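Local coordinates for conserved uncharacterized archaeal protein (Methanococcus maripaludis S2, PDB 2QZG) that is of unknown function, an all-helical member of the UPF0147 family that pairs with a second copy of itself, at residues K15-I26 with I85-K93; N35-A46 with T60-I68. One frame throughout, in Å; residues are numbered along the deposited sequence.

Contact 1 (K15-I26 with I85-K93); sequences KLKNISSMLEEI and IVSELETIK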
# COMPACT_ATOMS: atom_id res chain seq x y z
N LYS C 15 9.62 -1.48 6.94
CA LYS C 15 8.55 -1.98 6.07
C LYS C 15 7.79 -3.10 6.77
O LYS C 15 6.54 -3.06 6.86
CB LYS C 15 9.13 -2.44 4.73
CG LYS C 15 9.79 -1.33 3.96
CD LYS C 15 10.33 -1.79 2.62
CE LYS C 15 10.99 -0.64 1.90
NZ LYS C 15 11.27 -0.92 0.46
N LEU C 16 8.53 -4.05 7.34
CA LEU C 16 7.94 -5.17 8.08
C LEU C 16 7.10 -4.72 9.26
O LEU C 16 6.01 -5.23 9.46
CB LEU C 16 9.00 -6.17 8.52
CG LEU C 16 9.61 -6.96 7.36
CD1 LEU C 16 10.52 -8.06 7.86
CD2 LEU C 16 8.54 -7.52 6.40
N LYS C 17 7.62 -3.76 10.02
CA LYS C 17 6.92 -3.14 11.14
C LYS C 17 5.60 -2.54 10.69
O LYS C 17 4.55 -2.76 11.30
CB LYS C 17 7.81 -2.05 11.75
CG LYS C 17 7.37 -1.55 13.11
CD LYS C 17 7.76 -0.08 13.35
CE LYS C 17 9.10 0.07 14.04
NZ LYS C 17 8.98 0.27 15.52
N ASN C 18 5.65 -1.76 9.62
CA ASN C 18 4.47 -1.08 9.12
C ASN C 18 3.41 -2.04 8.57
O ASN C 18 2.23 -1.85 8.81
CB ASN C 18 4.86 0.00 8.12
CG ASN C 18 5.17 1.33 8.81
OD1 ASN C 18 4.25 1.99 9.32
ND2 ASN C 18 6.44 1.73 8.83
N ILE C 19 3.86 -3.08 7.86
CA ILE C 19 2.98 -4.16 7.40
C ILE C 19 2.33 -4.92 8.58
O ILE C 19 1.12 -5.15 8.57
CB ILE C 19 3.71 -5.15 6.41
CG1 ILE C 19 3.99 -4.48 5.06
CG2 ILE C 19 2.86 -6.43 6.23
CD1 ILE C 19 5.06 -5.17 4.19
N SER C 20 3.12 -5.30 9.59
CA SER C 20 2.61 -6.01 10.77
C SER C 20 1.54 -5.19 11.51
O SER C 20 0.51 -5.72 11.95
CB SER C 20 3.75 -6.33 11.76
OG SER C 20 4.84 -6.94 11.07
N SER C 21 1.82 -3.90 11.67
CA SER C 21 0.89 -2.95 12.25
C SER C 21 -0.43 -2.89 11.45
O SER C 21 -1.52 -2.88 12.04
CB SER C 21 1.55 -1.58 12.31
OG SER C 21 0.61 -0.56 12.08
N MSE C 22 -0.34 -2.83 10.13
CA MSE C 22 -1.55 -2.80 9.30
C MSE C 22 -2.35 -4.09 9.44
O MSE C 22 -3.57 -4.06 9.54
CB MSE C 22 -1.21 -2.53 7.84
CG MSE C 22 -1.03 -1.09 7.52
SE MSE C 22 -0.38 -0.95 5.67
CE MSE C 22 1.44 -1.43 6.02
N LEU C 23 -1.64 -5.22 9.47
CA LEU C 23 -2.27 -6.52 9.73
C LEU C 23 -2.95 -6.57 11.10
O LEU C 23 -4.05 -7.09 11.24
CB LEU C 23 -1.25 -7.65 9.57
CG LEU C 23 -0.91 -8.04 8.13
CD1 LEU C 23 0.33 -8.93 8.08
CD2 LEU C 23 -2.09 -8.74 7.48
N GLU C 24 -2.29 -6.02 12.12
CA GLU C 24 -2.85 -6.00 13.48
C GLU C 24 -4.15 -5.21 13.56
O GLU C 24 -5.02 -5.52 14.38
CB GLU C 24 -1.82 -5.50 14.49
CG GLU C 24 -2.17 -5.74 15.98
CD GLU C 24 -2.55 -7.19 16.31
OE1 GLU C 24 -1.89 -8.13 15.79
OE2 GLU C 24 -3.51 -7.39 17.08
N GLU C 25 -4.27 -4.20 12.70
CA GLU C 25 -5.47 -3.37 12.61
C GLU C 25 -6.70 -4.22 12.26
O GLU C 25 -7.74 -4.13 12.92
CB GLU C 25 -5.26 -2.24 11.59
CG GLU C 25 -6.28 -1.09 11.66
CD GLU C 25 -5.89 0.11 10.79
OE1 GLU C 25 -4.91 -0.00 10.02
OE2 GLU C 25 -6.55 1.16 10.88
N ILE C 26 -6.57 -5.06 11.23
CA ILE C 26 -7.62 -6.01 10.84
C ILE C 26 -7.89 -7.06 11.93
O ILE C 26 -9.05 -7.44 12.17
CB ILE C 26 -7.22 -6.77 9.58
CG1 ILE C 26 -6.97 -5.80 8.40
CG2 ILE C 26 -8.25 -7.86 9.25
CD1 ILE C 26 -6.39 -6.48 7.15
N ILE C 85 -1.75 -3.96 2.07
CA ILE C 85 -0.79 -4.86 2.70
C ILE C 85 -0.15 -5.81 1.67
O ILE C 85 1.06 -6.00 1.68
CB ILE C 85 -1.46 -5.71 3.83
CG1 ILE C 85 -1.98 -4.82 4.97
CG2 ILE C 85 -0.50 -6.79 4.34
CD1 ILE C 85 -3.08 -5.48 5.84
N VAL C 86 -0.96 -6.39 0.77
CA VAL C 86 -0.40 -7.29 -0.27
C VAL C 86 0.56 -6.53 -1.18
O VAL C 86 1.67 -7.00 -1.45
CB VAL C 86 -1.51 -7.99 -1.08
CG1 VAL C 86 -0.95 -8.67 -2.37
CG2 VAL C 86 -2.23 -9.02 -0.19
N SER C 87 0.14 -5.34 -1.62
CA SER C 87 0.96 -4.47 -2.47
C SER C 87 2.33 -4.21 -1.84
O SER C 87 3.35 -4.28 -2.49
CB SER C 87 0.25 -3.14 -2.69
OG SER C 87 -0.97 -3.38 -3.34
N GLU C 88 2.31 -3.87 -0.56
CA GLU C 88 3.54 -3.63 0.19
C GLU C 88 4.37 -4.89 0.38
O GLU C 88 5.59 -4.84 0.19
CB GLU C 88 3.21 -2.99 1.52
CG GLU C 88 2.63 -1.58 1.41
CD GLU C 88 2.11 -1.10 2.75
OE1 GLU C 88 2.41 -1.78 3.74
OE2 GLU C 88 1.42 -0.07 2.83
N LEU C 89 3.72 -6.01 0.72
CA LEU C 89 4.42 -7.32 0.82
C LEU C 89 5.15 -7.69 -0.46
O LEU C 89 6.24 -8.27 -0.42
CB LEU C 89 3.45 -8.44 1.21
CG LEU C 89 3.13 -8.53 2.70
CD1 LEU C 89 1.86 -9.36 2.99
CD2 LEU C 89 4.33 -9.11 3.48
N GLU C 90 4.57 -7.32 -1.59
CA GLU C 90 5.14 -7.63 -2.90
C GLU C 90 6.44 -6.87 -3.21
O GLU C 90 7.22 -7.34 -4.02
CB GLU C 90 4.08 -7.47 -4.00
CG GLU C 90 2.99 -8.53 -3.84
CD GLU C 90 1.92 -8.54 -4.90
OE1 GLU C 90 1.43 -7.45 -5.30
OE2 GLU C 90 1.57 -9.65 -5.33
N THR C 91 6.67 -5.74 -2.54
CA THR C 91 7.89 -4.94 -2.65
C THR C 91 9.03 -5.44 -1.75
O THR C 91 10.16 -4.96 -1.83
CB THR C 91 7.65 -3.46 -2.24
OG1 THR C 91 7.47 -3.37 -0.82
CG2 THR C 91 6.44 -2.87 -2.95
N ILE C 92 8.73 -6.40 -0.89
CA ILE C 92 9.72 -6.97 0.03
C ILE C 92 10.68 -7.88 -0.76
O ILE C 92 10.36 -9.03 -1.05
CB ILE C 92 9.02 -7.72 1.21
CG1 ILE C 92 8.05 -6.80 1.96
CG2 ILE C 92 10.04 -8.36 2.16
CD1 ILE C 92 8.63 -5.47 2.47
N LYS C 93 11.84 -7.34 -1.13
CA LYS C 93 12.86 -8.08 -1.89
C LYS C 93 14.27 -7.59 -1.58
O LYS C 93 14.49 -6.80 -0.66
CB LYS C 93 12.57 -8.04 -3.40
CG LYS C 93 12.77 -6.71 -4.07
CD LYS C 93 12.76 -6.85 -5.60
CE LYS C 93 12.99 -5.51 -6.29
NZ LYS C 93 13.54 -5.69 -7.67
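Ile85 pushes its side chain between Met22, Leu23, Ile19 and Ile26, and its branches are shared out among them. CG1, anti to the carbonyl carbon and beside the backbone N (chi1 -63°), carries CD1 out to the end of Ile26, where the two CD1 atoms meet tip to tip at 3.7 Å. The CG2 branch turns instead to Ile19, whose own CG2 comes within 3.9 Å of it as the two side chains pass at a slant. Leu23 lends CD2 to the CD1 of Ile85 at 3.8 Å, and the flank of the knob is closed by Met22, a selenomethionine, whose CB is 3.8 Å from Ile85 CG1. This is knobs-into-holes packing between antiparallel neighbours in a four-helix bundle, helix 12-27 and helix 76-90 being the first and last in the chain. The axes of 15-26 and 85-90 run at 159° to each other and come no nearer than 10.2 Å, leaving room for branched side chains to interleave.

Ile19 reaches further along the interface. Its CD1 lies 4.1 Å from Leu89 CD2 and 4.0 Å from Ile92 CD1, and its CG1 slides past the chain of Glu88 in the opposite sense. The carboxylate of Glu88 is brought up to the bent end of Met22, where the modelled fit is doubtful in detail; OE1 is buried with no polar partner in the model. Beyond the helical part of 85-93, Ile92 reaches across, its CD1 3.8 Å from Lys15 CB, while the lysine chain runs by in the reverse direction. Thr91 OG1 approaches a lone pair of Glu88 O within the carbonyl plane, and is also hydrogen-bonded to Trp83 of the second subunit.

Contact 2 (N35-A46 with T60-I68); sequences NIRAAADNAKNA and TAIQYLDDI
Tyr64 lays one face of its ring over Asn42 CB, which stands 3.6 Å from the ring centroid and 13° off the normal, a CH-pi contact. The asparagine side chain crosses the tyrosine at about a right angle, with its amide plane inclined by 51° to the ring. Ala46 CB arrives at the ring edge instead, 4.2 Å from Tyr64 CE2. With Ala39 and Ala43 these two residues form the hole that receives Tyr64 as a knob, its ring brought there by CG lying anti to the carbonyl carbon.

Small residues let helices 34-46 and 54-68 come close: the axes of the two segments approach to 8.0 Å, nearly antiparallel at 170°. The pinch is at Ala43 and Ala61, whose CA atoms are 4.0 Å apart, with Ala61 CB 3.4 Å from Ala43 O. The two helices form an alpha-hairpin of the four-helix bundle, and Leu65 packs on Ala43 and also meets Ile85 on helix 76-90.

At the other end Ile68 spreads across three residues. Its CG1 touches Ile36 CG1 at 3.6 Å and also faces Ala39 CB, while CD1 reaches Asn35 ND2, a nitrogen hydrogen-bonded to Asp71. With an alanine here the CG1 branch is gone, which would probably leave Ile36 and Ala39 without their apolar mate and open a gap at this end of the hairpin. No hydrogen bond links the two segments, which implies that their pairing rests on close apolar fit and the tyrosine face.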
# COMPACT_ATOMS: atom_id res chain seq x y z
N ASN C 35 -12.85 -15.53 10.81
CA ASN C 35 -11.94 -16.27 9.92
C ASN C 35 -10.98 -15.36 9.13
O ASN C 35 -9.86 -15.75 8.82
CB ASN C 35 -12.72 -17.20 8.99
CG ASN C 35 -13.49 -16.45 7.93
OD1 ASN C 35 -14.30 -15.56 8.24
ND2 ASN C 35 -13.26 -16.79 6.66
N ILE C 36 -11.40 -14.14 8.85
CA ILE C 36 -10.60 -13.19 8.08
C ILE C 36 -9.59 -12.49 9.00
O ILE C 36 -8.44 -12.26 8.62
CB ILE C 36 -11.48 -12.18 7.32
CG1 ILE C 36 -12.28 -12.89 6.23
CG2 ILE C 36 -10.62 -11.06 6.70
CD1 ILE C 36 -13.57 -12.16 5.83
N ARG C 37 -10.05 -12.12 10.18
CA ARG C 37 -9.20 -11.69 11.28
C ARG C 37 -8.11 -12.73 11.64
O ARG C 37 -6.97 -12.36 11.93
CB ARG C 37 -10.06 -11.39 12.51
CG ARG C 37 -11.09 -10.27 12.32
CD ARG C 37 -12.07 -10.20 13.52
NE ARG C 37 -11.37 -9.83 14.75
CZ ARG C 37 -11.90 -9.77 15.97
NH1 ARG C 37 -13.18 -10.06 16.19
NH2 ARG C 37 -11.13 -9.42 16.98
N ALA C 38 -8.49 -14.02 11.68
CA ALA C 38 -7.50 -15.09 11.93
C ALA C 38 -6.49 -15.21 10.79
O ALA C 38 -5.29 -15.39 11.03
CB ALA C 38 -8.19 -16.42 12.20
N ALA C 39 -6.97 -15.07 9.54
CA ALA C 39 -6.10 -15.06 8.36
C ALA C 39 -5.07 -13.93 8.40
O ALA C 39 -3.92 -14.12 7.98
CB ALA C 39 -6.92 -14.97 7.08
N ALA C 40 -5.48 -12.77 8.89
CA ALA C 40 -4.58 -11.62 9.01
C ALA C 40 -3.56 -11.82 10.15
O ALA C 40 -2.45 -11.28 10.13
CB ALA C 40 -5.39 -10.36 9.23
N ASP C 41 -3.92 -12.62 11.14
CA ASP C 41 -2.97 -12.95 12.20
C ASP C 41 -1.99 -14.01 11.71
O ASP C 41 -0.78 -13.93 11.97
CB ASP C 41 -3.69 -13.36 13.47
CG ASP C 41 -2.94 -12.91 14.70
OD1 ASP C 41 -2.26 -11.86 14.60
OD2 ASP C 41 -3.00 -13.61 15.74
N ASN C 42 -2.52 -14.96 10.95
CA ASN C 42 -1.70 -15.97 10.30
C ASN C 42 -0.64 -15.37 9.38
O ASN C 42 0.53 -15.79 9.39
CB ASN C 42 -2.62 -16.93 9.53
CG ASN C 42 -3.49 -17.77 10.46
OD1 ASN C 42 -3.22 -17.85 11.66
ND2 ASN C 42 -4.52 -18.38 9.91
N ALA C 43 -1.05 -14.37 8.61
CA ALA C 43 -0.15 -13.66 7.70
C ALA C 43 0.93 -12.92 8.49
O ALA C 43 2.12 -12.96 8.15
CB ALA C 43 -0.94 -12.69 6.85
N LYS C 44 0.50 -12.26 9.57
CA LYS C 44 1.41 -11.52 10.43
C LYS C 44 2.47 -12.42 11.07
O LYS C 44 3.65 -12.06 11.11
CB LYS C 44 0.60 -10.75 11.48
CG LYS C 44 1.43 -9.77 12.28
CD LYS C 44 0.62 -9.11 13.39
CE LYS C 44 1.47 -8.99 14.63
NZ LYS C 44 0.81 -8.38 15.82
N ASN C 45 2.06 -13.59 11.57
CA ASN C 45 3.02 -14.53 12.15
C ASN C 45 3.92 -15.19 11.10
O ASN C 45 5.05 -15.53 11.41
CB ASN C 45 2.30 -15.60 12.98
CG ASN C 45 1.64 -15.02 14.21
OD1 ASN C 45 2.21 -14.18 14.90
ND2 ASN C 45 0.43 -15.47 14.50
N ALA C 46 3.41 -15.37 9.89
CA ALA C 46 4.22 -15.86 8.76
C ALA C 46 5.45 -14.98 8.50
O ALA C 46 6.51 -15.48 8.15
CB ALA C 46 3.36 -15.97 7.49
N THR C 60 4.30 -16.35 1.79
CA THR C 60 3.45 -17.12 2.70
C THR C 60 2.36 -16.20 3.28
O THR C 60 1.19 -16.59 3.36
CB THR C 60 4.27 -17.73 3.83
OG1 THR C 60 5.34 -18.50 3.25
CG2 THR C 60 3.40 -18.65 4.74
N ALA C 61 2.76 -14.99 3.69
CA ALA C 61 1.82 -14.01 4.21
C ALA C 61 0.83 -13.57 3.12
O ALA C 61 -0.37 -13.46 3.38
CB ALA C 61 2.56 -12.83 4.75
N ILE C 62 1.34 -13.35 1.91
CA ILE C 62 0.48 -13.00 0.78
C ILE C 62 -0.51 -14.11 0.54
O ILE C 62 -1.69 -13.84 0.30
CB ILE C 62 1.28 -12.72 -0.52
CG1 ILE C 62 2.04 -11.40 -0.39
CG2 ILE C 62 0.36 -12.71 -1.72
CD1 ILE C 62 3.11 -11.20 -1.49
N GLN C 63 -0.03 -15.36 0.62
CA GLN C 63 -0.86 -16.53 0.36
C GLN C 63 -2.04 -16.62 1.31
O GLN C 63 -3.16 -16.84 0.86
CB GLN C 63 -0.03 -17.82 0.45
CG GLN C 63 -0.71 -19.03 -0.12
CD GLN C 63 -0.36 -19.27 -1.58
OE1 GLN C 63 0.75 -19.72 -1.90
NE2 GLN C 63 -1.31 -18.99 -2.48
N TYR C 64 -1.79 -16.44 2.60
CA TYR C 64 -2.88 -16.37 3.60
C TYR C 64 -3.95 -15.36 3.21
O TYR C 64 -5.14 -15.63 3.31
CB TYR C 64 -2.35 -16.02 5.00
CG TYR C 64 -1.80 -17.21 5.76
CD1 TYR C 64 -2.64 -18.24 6.19
CD2 TYR C 64 -0.44 -17.29 6.07
CE1 TYR C 64 -2.14 -19.35 6.90
CE2 TYR C 64 0.07 -18.40 6.78
CZ TYR C 64 -0.78 -19.41 7.19
OH TYR C 64 -0.27 -20.50 7.89
N LEU C 65 -3.52 -14.19 2.76
CA LEU C 65 -4.42 -13.10 2.43
C LEU C 65 -5.13 -13.33 1.11
O LEU C 65 -6.33 -13.03 1.00
CB LEU C 65 -3.65 -11.76 2.42
CG LEU C 65 -3.15 -11.34 3.80
CD1 LEU C 65 -2.23 -10.13 3.68
CD2 LEU C 65 -4.32 -11.07 4.78
N ASP C 66 -4.42 -13.87 0.13
CA ASP C 66 -5.03 -14.21 -1.18
C ASP C 66 -6.07 -15.31 -1.05
O ASP C 66 -7.09 -15.27 -1.72
CB ASP C 66 -3.98 -14.63 -2.20
CG ASP C 66 -3.25 -13.46 -2.83
OD1 ASP C 66 -3.55 -12.29 -2.50
OD2 ASP C 66 -2.36 -13.72 -3.66
N ASP C 67 -5.79 -16.30 -0.20
CA ASP C 67 -6.73 -17.39 0.05
C ASP C 67 -8.03 -16.89 0.68
O ASP C 67 -9.11 -17.42 0.40
CB ASP C 67 -6.11 -18.46 0.97
CG ASP C 67 -5.01 -19.27 0.28
OD1 ASP C 67 -4.54 -18.90 -0.84
OD2 ASP C 67 -4.61 -20.30 0.88
N ILE C 68 -7.93 -15.90 1.55
CA ILE C 68 -9.09 -15.38 2.28
C ILE C 68 -9.83 -14.31 1.48
O ILE C 68 -10.94 -13.92 1.83
CB ILE C 68 -8.69 -14.88 3.70
CG1 ILE C 68 -9.84 -15.07 4.69
CG2 ILE C 68 -8.17 -13.44 3.68
CD1 ILE C 68 -9.95 -16.48 5.26

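The two contacts account for all four helices of the bundle: contact 1 pairs the first with the last, contact 2 the two between, so that residues 35-46 and 60-68 both fall within the chain that separates 15-26 from 85-93. Their centres lie about 11 Å apart, and they meet directly. Glu24 OE1 of contact 1 forms a salt bridge with Lys44 NZ of contact 2 at 2.7 Å, joining helices 12-27 and 34-46. On helices 54-68 and 76-90, Ile62 CD1 packs against Glu90 CG at 3.6 Å. Contact 1 also borders the second subunit, whereas no other chain of the assembly touches contact 2. With the function unknown, neither contact can be tied to an active site.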